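Local coordinates for FAA hydrolase family protein (Pseudomonas aeruginosa, PDB 6J5Y), which probably hydrolyses fumarylpyruvate to fumarate and pyruvate, as a manganese-binding member of the FAH superfamily, at residues 185-188 and 189-193; 94-97 and 98-102; 70-73 and 74-78; 117-120 and 121-124. All blocks are in the same frame, centred on the assembly; numbering follows the deposited sequence.

Contact 1. Residues 185-188 and 189-193; sequences SYLS and RFFEL
Tyr186 and Arg189 lie side by side on one flank of the helix end, pointing the same way, with CD1 of the tyrosine 3.8 Å from CZ of Arg189 and over the centre of one guanidinium face. The two planes are 45° apart, so this is a tilted overlap and not a flat stack. From CG to NE the arginine chain is extended (chi2 179°, chi3 -176°), which carries its head as far out as the ring.

The apolar contacts gather on another flank. Leu187 CD1 meets Phe191 at CD2, 4.1 Å away, and Leu187 CG is touched by CD2 of Leu193, whose side chain runs at about a right angle to that of Leu187.

Among the polar contacts, Leu187 O accepts two backbone bonds, from Phe190 N at 3.0 Å and Phe191 N at 3.1 Å. Arg189 N likewise reaches three residues back, to Tyr186 O. Ser188 OG donates to Ser185 O at 2.6 Å, while a CA-H...O contact runs from Ser188 CA to Phe191 O.

Helix 180-190 thus ends by fraying into bonds to the third residue back, with one carbonyl, that of Leu187, taking N-H groups from both the third and the fourth residue on. Where the chain leaves the helix, Leu187, Phe191 and Leu193 pack against Tyr27 of strand 26-30, joining this C-terminal helix end to the sheet.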
# COMPACT_ATOMS: atom_id res chain seq x y z
N SER A 185 -15.21 -5.64 -1.67
CA SER A 185 -16.56 -5.91 -1.12
C SER A 185 -16.62 -5.41 0.32
O SER A 185 -17.54 -4.64 0.63
CB SER A 185 -16.96 -7.37 -1.17
OG SER A 185 -17.30 -7.71 -2.49
N TYR A 186 -15.68 -5.81 1.17
CA TYR A 186 -15.83 -5.54 2.63
C TYR A 186 -15.61 -4.05 2.91
O TYR A 186 -16.39 -3.46 3.66
CB TYR A 186 -14.99 -6.51 3.46
CG TYR A 186 -15.32 -7.96 3.24
CD1 TYR A 186 -16.53 -8.35 2.69
CD2 TYR A 186 -14.43 -8.96 3.59
CE1 TYR A 186 -16.84 -9.69 2.49
CE2 TYR A 186 -14.73 -10.30 3.41
CZ TYR A 186 -15.93 -10.67 2.84
OH TYR A 186 -16.23 -11.98 2.62
N LEU A 187 -14.61 -3.43 2.31
CA LEU A 187 -14.39 -1.96 2.40
C LEU A 187 -15.69 -1.23 2.04
O LEU A 187 -16.07 -0.26 2.74
CB LEU A 187 -13.25 -1.61 1.44
CG LEU A 187 -12.32 -0.45 1.76
CD1 LEU A 187 -11.86 -0.38 3.22
CD2 LEU A 187 -11.12 -0.55 0.83
N SER A 188 -16.37 -1.69 0.98
CA SER A 188 -17.58 -1.05 0.42
C SER A 188 -18.79 -1.18 1.37
O SER A 188 -19.79 -0.56 1.05
CB SER A 188 -17.91 -1.58 -0.97
OG SER A 188 -18.53 -2.87 -0.92
N ARG A 189 -18.72 -2.01 2.43
CA ARG A 189 -19.75 -2.03 3.51
C ARG A 189 -19.63 -0.78 4.40
O ARG A 189 -20.65 -0.33 4.89
CB ARG A 189 -19.61 -3.24 4.43
CG ARG A 189 -20.00 -4.55 3.76
CD ARG A 189 -19.81 -5.76 4.68
NE ARG A 189 -20.12 -6.98 3.93
CZ ARG A 189 -19.97 -8.22 4.37
NH1 ARG A 189 -19.52 -8.44 5.58
NH2 ARG A 189 -20.28 -9.24 3.59
N PHE A 190 -18.39 -0.29 4.63
CA PHE A 190 -18.07 0.79 5.59
C PHE A 190 -17.97 2.18 4.95
O PHE A 190 -18.12 3.19 5.69
CB PHE A 190 -16.76 0.43 6.29
CG PHE A 190 -16.92 -0.79 7.16
CD1 PHE A 190 -17.45 -0.69 8.44
CD2 PHE A 190 -16.57 -2.04 6.69
CE1 PHE A 190 -17.61 -1.81 9.23
CE2 PHE A 190 -16.73 -3.16 7.48
CZ PHE A 190 -17.22 -3.04 8.76
N PHE A 191 -17.66 2.24 3.65
CA PHE A 191 -17.42 3.49 2.89
C PHE A 191 -17.96 3.32 1.48
O PHE A 191 -17.85 2.20 0.92
CB PHE A 191 -15.92 3.81 2.80
CG PHE A 191 -15.14 3.70 4.09
CD1 PHE A 191 -15.10 4.76 5.00
CD2 PHE A 191 -14.46 2.53 4.41
CE1 PHE A 191 -14.39 4.65 6.18
CE2 PHE A 191 -13.75 2.43 5.59
CZ PHE A 191 -13.72 3.48 6.48
N GLU A 192 -18.47 4.38 0.87
CA GLU A 192 -18.76 4.36 -0.58
C GLU A 192 -17.42 4.44 -1.34
O GLU A 192 -16.75 5.46 -1.27
CB GLU A 192 -19.67 5.51 -1.00
CG GLU A 192 -20.03 5.42 -2.47
CD GLU A 192 -20.90 6.56 -2.96
OE1 GLU A 192 -21.13 7.51 -2.18
OE2 GLU A 192 -21.29 6.53 -4.13
N LEU A 193 -17.05 3.41 -2.09
CA LEU A 193 -15.80 3.49 -2.88
C LEU A 193 -16.08 4.40 -4.07
O LEU A 193 -17.23 4.50 -4.48
CB LEU A 193 -15.33 2.10 -3.29
CG LEU A 193 -15.07 1.14 -2.13
CD1 LEU A 193 -14.49 -0.17 -2.65
CD2 LEU A 193 -14.14 1.77 -1.10

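Contact 2. Residues 94-97 and 98-102; sequences CDIP and LEQAE
Pro97 and Gln100 make the first shell: the proline ring lies against the glutamine chain, with Pro97 CD 4.0 Å from Gln100 CG and equally near its OE1. The same chain is touched from another direction by Ile96, whose CG2 comes within 3.8 Å of Gln100 NE2, the two side chains running at about a right angle. That NE2 also makes a weak hydrogen bond to His104. CG2 of Ile96 reaches the backbone of the next residue as well, 3.7 Å from Ala101 CA. At another ring carbon of the proline, CB, Glu99 OE1 approaches to 3.8 Å, a van der Waals contact made possible by the bend at the second torsion of Glu99 (chi2 87°).

Behind these side chains stands the backbone of the first turn. Gln100 N donates to Pro97 O at 3.2 Å. With chi1 at 61°, Gln100 CG is held between its own N and carbonyl carbon, and this turns the chain back over Pro97 O towards the preceding residues. Within the turn, Ala101 N makes a weak bond to Leu98 O.

The outer shell is helix 180-190. Ser185 OG binds Ile96 O, Ser188 OG binds Ile96 N, and the side chains of Leu98 and Ala101 rest on Ser185.

The two serines thus hold the backbone of Ile96 in the lead-in loop and not the helix itself. With few strong bonds of its own, the short turn depends largely on packing, the aliphatic carbons of Ile96 and Pro97 covering the glutamine chain.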
# COMPACT_ATOMS: atom_id res chain seq x y z
N CYS A 94 -21.29 0.79 -3.23
CA CYS A 94 -21.58 0.40 -1.82
C CYS A 94 -21.98 -1.06 -1.82
O CYS A 94 -22.70 -1.46 -2.78
CB CYS A 94 -22.76 1.19 -1.25
SG CYS A 94 -22.54 2.99 -1.34
N ASP A 95 -21.58 -1.81 -0.80
CA ASP A 95 -22.00 -3.23 -0.62
C ASP A 95 -21.86 -3.96 -1.95
O ASP A 95 -22.83 -4.59 -2.37
CB ASP A 95 -23.46 -3.32 -0.15
CG ASP A 95 -23.68 -2.78 1.25
OD1 ASP A 95 -22.71 -2.31 1.85
OD2 ASP A 95 -24.79 -2.90 1.74
N ILE A 96 -20.66 -3.91 -2.54
CA ILE A 96 -20.36 -4.51 -3.87
C ILE A 96 -20.29 -6.02 -3.69
O ILE A 96 -19.45 -6.54 -2.94
CB ILE A 96 -19.06 -3.92 -4.46
CG1 ILE A 96 -19.14 -2.40 -4.61
CG2 ILE A 96 -18.74 -4.61 -5.78
CD1 ILE A 96 -17.79 -1.73 -4.82
N PRO A 97 -21.13 -6.77 -4.43
CA PRO A 97 -21.06 -8.23 -4.43
C PRO A 97 -19.66 -8.77 -4.79
O PRO A 97 -19.00 -8.22 -5.65
CB PRO A 97 -22.11 -8.60 -5.49
CG PRO A 97 -23.13 -7.46 -5.39
CD PRO A 97 -22.25 -6.24 -5.23
N LEU A 98 -19.24 -9.85 -4.15
CA LEU A 98 -17.91 -10.50 -4.37
C LEU A 98 -17.72 -10.81 -5.86
O LEU A 98 -16.62 -10.59 -6.36
CB LEU A 98 -17.80 -11.79 -3.56
CG LEU A 98 -17.91 -11.63 -2.04
CD1 LEU A 98 -17.89 -13.00 -1.37
CD2 LEU A 98 -16.77 -10.78 -1.50
N GLU A 99 -18.77 -11.24 -6.54
CA GLU A 99 -18.70 -11.69 -7.96
C GLU A 99 -18.36 -10.54 -8.92
O GLU A 99 -17.84 -10.83 -10.00
CB GLU A 99 -20.02 -12.35 -8.35
CG GLU A 99 -20.29 -13.65 -7.59
CD GLU A 99 -20.97 -13.46 -6.25
OE1 GLU A 99 -21.37 -12.33 -5.99
OE2 GLU A 99 -21.11 -14.46 -5.48
N GLN A 100 -18.65 -9.28 -8.60
CA GLN A 100 -18.33 -8.15 -9.53
C GLN A 100 -17.25 -7.23 -8.93
O GLN A 100 -16.94 -6.21 -9.57
CB GLN A 100 -19.59 -7.35 -9.87
CG GLN A 100 -20.26 -6.71 -8.66
CD GLN A 100 -21.17 -5.56 -9.02
OE1 GLN A 100 -22.39 -5.72 -9.19
NE2 GLN A 100 -20.58 -4.39 -9.14
N ALA A 101 -16.70 -7.56 -7.75
CA ALA A 101 -15.84 -6.65 -6.95
C ALA A 101 -14.58 -6.26 -7.73
O ALA A 101 -14.26 -5.08 -7.82
CB ALA A 101 -15.49 -7.31 -5.65
N GLU A 102 -13.88 -7.23 -8.30
CA GLU A 102 -12.64 -6.99 -9.08
C GLU A 102 -12.93 -6.15 -10.31
O GLU A 102 -12.00 -5.48 -10.78
CB GLU A 102 -12.00 -8.29 -9.51
CG GLU A 102 -11.08 -8.85 -8.46
CD GLU A 102 -10.78 -10.31 -8.68
OE1 GLU A 102 -9.63 -10.68 -8.51
OE2 GLU A 102 -11.73 -11.06 -9.01

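Contact 3. Residues 70-73 and 74-78; sequences LAYP and SQTGN
Tyr72 and Thr76 approach at a slant, the ring of the tyrosine presenting its CE2 corner to the threonine methyl, 3.7 Å from Thr76 CG2. Thr76 O lies at the ring edge, in its plane and 3.4 Å from CE2, while the phenol oxygen reaches on to the Gly77 peptide, OH to Gly77 C being 3.3 Å. One face of the ring is taken by Pro73 CD, offset towards the rim, and Tyr79 meets the tyrosine edge-to-face.

Pro73 in turn faces the same methyl, with its CG 3.7 Å from Thr76 CG2. That methyl thus sits between ring and proline because Thr76 has OG1 anti to its backbone N (chi1 -169°), leaving CG2 to face the preceding residues. OG1 is used at the other end: it accepts from Asn78 N at 3.0 Å in a nearly straight bond, an ST turn in the loop that leads from strand 67-71 to strand 79-89. The same oxygen is hydrogen-bonded to Asp118 OD1.

A water bridges the bend beside the tyrosine ring, donating to Pro73 O at 2.6 Å and accepting from Thr76 N at 3.0 Å. Further round, Ser74 O is bound by Arg116 NH2 of strand 105-116.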
# COMPACT_ATOMS: atom_id res chain seq x y z
N LEU A 70 13.99 9.07 0.01
CA LEU A 70 12.94 9.16 1.05
C LEU A 70 13.57 9.53 2.39
O LEU A 70 14.29 8.69 2.96
CB LEU A 70 12.22 7.82 1.13
CG LEU A 70 10.95 7.82 1.98
CD1 LEU A 70 10.07 9.01 1.65
CD2 LEU A 70 10.17 6.53 1.82
N ALA A 71 13.25 10.72 2.91
CA ALA A 71 13.83 11.28 4.14
C ALA A 71 13.36 10.44 5.32
O ALA A 71 12.17 10.16 5.43
CB ALA A 71 13.47 12.76 4.29
N TYR A 72 14.28 10.00 6.17
CA TYR A 72 13.90 9.27 7.40
C TYR A 72 12.91 10.15 8.15
O TYR A 72 13.12 11.35 8.28
CB TYR A 72 15.15 8.96 8.22
CG TYR A 72 14.92 7.99 9.34
CD1 TYR A 72 15.05 6.63 9.13
CD2 TYR A 72 14.60 8.42 10.61
CE1 TYR A 72 14.90 5.72 10.17
CE2 TYR A 72 14.43 7.52 11.66
CZ TYR A 72 14.55 6.16 11.42
OH TYR A 72 14.35 5.23 12.42
N PRO A 73 11.76 9.63 8.62
CA PRO A 73 10.74 10.49 9.23
C PRO A 73 11.07 10.98 10.65
O PRO A 73 11.98 10.44 11.29
CB PRO A 73 9.48 9.62 9.22
CG PRO A 73 10.00 8.20 9.19
CD PRO A 73 11.33 8.23 8.48
N SER A 74 10.31 11.97 11.12
CA SER A 74 10.44 12.55 12.49
C SER A 74 9.81 11.60 13.52
O SER A 74 9.00 10.72 13.15
CB SER A 74 9.83 13.93 12.55
OG SER A 74 8.40 13.86 12.62
N GLN A 75 10.24 11.73 14.78
CA GLN A 75 9.56 11.12 15.94
C GLN A 75 9.54 9.60 15.80
O GLN A 75 8.59 8.99 16.31
CB GLN A 75 8.16 11.72 16.07
CG GLN A 75 8.17 13.23 16.31
CD GLN A 75 8.70 13.56 17.68
OE1 GLN A 75 8.58 12.78 18.62
NE2 GLN A 75 9.29 14.74 17.81
N THR A 76 10.58 8.99 15.23
CA THR A 76 10.70 7.50 15.20
C THR A 76 12.16 7.05 15.36
O THR A 76 13.06 7.70 14.81
CB THR A 76 10.08 6.89 13.94
OG1 THR A 76 10.01 5.48 14.15
CG2 THR A 76 10.86 7.17 12.68
N GLY A 77 12.35 5.94 16.06
CA GLY A 77 13.58 5.15 16.00
C GLY A 77 13.39 3.87 15.22
O GLY A 77 14.37 3.18 15.06
N ASN A 78 12.18 3.54 14.73
CA ASN A 78 11.85 2.18 14.24
C ASN A 78 10.97 2.31 13.01
O ASN A 78 9.73 2.21 13.15
CB ASN A 78 11.15 1.35 15.32
CG ASN A 78 11.06 -0.12 15.02
OD1 ASN A 78 11.58 -0.59 14.01
ND2 ASN A 78 10.41 -0.87 15.89
O HOH W 1 12.91 10.15 13.68

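Contact 4. Residues 117-120 and 121-124; sequences RDLQ and MRMR
Met121 lays its sulfur against the aliphatic part of Arg117, SD being 3.7 Å from CG, while its own CG touches Gln120 OE1. Its N donates to Arg117 O at 2.8 Å, the first of four successive i to i-4 bonds. Arg117 is bent at two torsions (chi2 72°, chi3 66°), which brings its head round to the flank of Gln120. There NH1 donates to Gln120 OE1 at 3.1 Å, in the guanidinium plane but above the amide plane of the glutamine, and NH2 forms a salt bridge with the manganese ligand Glu82.

Arg122 follows, bonded through its N to Asp118 O. Its side chain runs alongside Leu119, whose CD2 lies over one face of the guanidinium, 3.9 Å from NH2 and towards the rim.

Met123 N binds Leu119 O at 3.0 Å, and the methionine CG rests on that same carbonyl oxygen, 3.3 Å away.

Arg124 N closes the series on Gln120 O. The planes of its guanidinium and the Gln120 amide are 80° apart, and a water joins them, accepting from Gln120 NE2 at 3.0 Å and from Arg124 NH1 at 2.7 Å.

Helix 117-126 starts directly after strand 105-116. Leu119 and Met123 pack on Ile132 of helix 131-134, Gln120 touches Trp130, and the Asp118 carboxylate binds the 74-78 loop that leads into strand 79-89.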
# COMPACT_ATOMS: atom_id res chain seq x y z
N ARG A 117 6.97 2.31 13.23
CA ARG A 117 6.50 1.09 13.97
C ARG A 117 6.40 1.35 15.49
O ARG A 117 5.41 0.87 16.11
CB ARG A 117 7.41 -0.10 13.65
CG ARG A 117 7.00 -1.41 14.31
CD ARG A 117 5.75 -2.03 13.71
NE ARG A 117 6.04 -2.43 12.34
CZ ARG A 117 5.15 -2.63 11.37
NH1 ARG A 117 3.85 -2.44 11.57
NH2 ARG A 117 5.57 -3.00 10.18
N ASP A 118 7.38 2.03 16.08
CA ASP A 118 7.39 2.42 17.53
C ASP A 118 6.09 3.16 17.86
O ASP A 118 5.36 2.72 18.81
CB ASP A 118 8.65 3.18 17.96
CG ASP A 118 9.11 4.32 17.05
OD1 ASP A 118 8.38 4.68 16.10
OD2 ASP A 118 10.23 4.83 17.28
N LEU A 119 5.75 4.19 17.08
CA LEU A 119 4.49 4.98 17.26
C LEU A 119 3.27 4.08 17.05
O LEU A 119 2.35 4.13 17.90
CB LEU A 119 4.48 6.18 16.31
CG LEU A 119 5.58 7.22 16.51
CD1 LEU A 119 5.31 8.46 15.66
CD2 LEU A 119 5.74 7.60 17.98
N GLN A 120 3.22 3.32 15.96
CA GLN A 120 2.06 2.45 15.66
C GLN A 120 1.82 1.49 16.83
O GLN A 120 0.65 1.28 17.25
CB GLN A 120 2.28 1.72 14.34
CG GLN A 120 1.17 0.73 14.01
CD GLN A 120 1.53 -0.69 14.39
OE1 GLN A 120 2.65 -1.14 14.16
NE2 GLN A 120 0.60 -1.39 15.01
N MET A 121 2.89 0.89 17.34
CA MET A 121 2.79 -0.15 18.40
C MET A 121 2.40 0.52 19.71
O MET A 121 1.58 -0.06 20.43
CB MET A 121 4.09 -0.94 18.53
CG MET A 121 4.29 -1.91 17.38
SD MET A 121 5.83 -2.89 17.52
CE MET A 121 5.39 -3.93 18.91
N ARG A 122 2.88 1.73 19.99
CA ARG A 122 2.46 2.52 21.19
C ARG A 122 0.94 2.81 21.13
O ARG A 122 0.23 2.61 22.14
CB ARG A 122 3.31 3.77 21.32
CG ARG A 122 3.08 4.57 22.60
CD ARG A 122 4.18 5.57 22.85
NE ARG A 122 3.90 6.86 22.22
CZ ARG A 122 4.80 7.82 21.98
NH1 ARG A 122 6.07 7.64 22.31
NH2 ARG A 122 4.41 8.95 21.41
N MET A 123 0.42 3.25 19.98
CA MET A 123 -1.04 3.52 19.83
C MET A 123 -1.83 2.20 20.00
O MET A 123 -2.80 2.20 20.79
CB MET A 123 -1.37 4.18 18.49
CG MET A 123 -0.64 5.50 18.28
SD MET A 123 -1.00 6.82 19.50
CE MET A 123 0.32 6.51 20.67
N ARG A 124 -1.39 1.10 19.40
CA ARG A 124 -2.06 -0.21 19.56
C ARG A 124 -2.14 -0.58 21.07
O ARG A 124 -3.22 -0.93 21.56
CB ARG A 124 -1.34 -1.26 18.69
CG ARG A 124 -1.86 -2.67 18.87
CD ARG A 124 -0.85 -3.70 18.46
NE ARG A 124 0.18 -3.88 19.48
CZ ARG A 124 1.32 -4.53 19.31
NH1 ARG A 124 1.62 -5.08 18.14
NH2 ARG A 124 2.17 -4.63 20.32
O HOH W 2 0.65 -4.30 15.75

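The four contacts form two touching pairs. Contacts 1 and 2, with centres 9 Å apart, join where Ser185 OG meets Ile96 O at 2.5 Å and Ser188 O meets Asp95 N at 2.9 Å. Contacts 3 and 4, 13 Å between centres, join through the Asp118 carboxylate, with OD1 to Thr76 OG1 and OD2 to Gly77 N each 2.7 Å. Contacts 1 and 3 lie on opposite sides of the chain's centre, 32 Å between centres. Contact 4 comes nearest the active site: the Arg117 side chain is about 5 Å from the bound pyruvate and about 7 Å from manganese, against about 13 Å from either for Leu187 of contact 1.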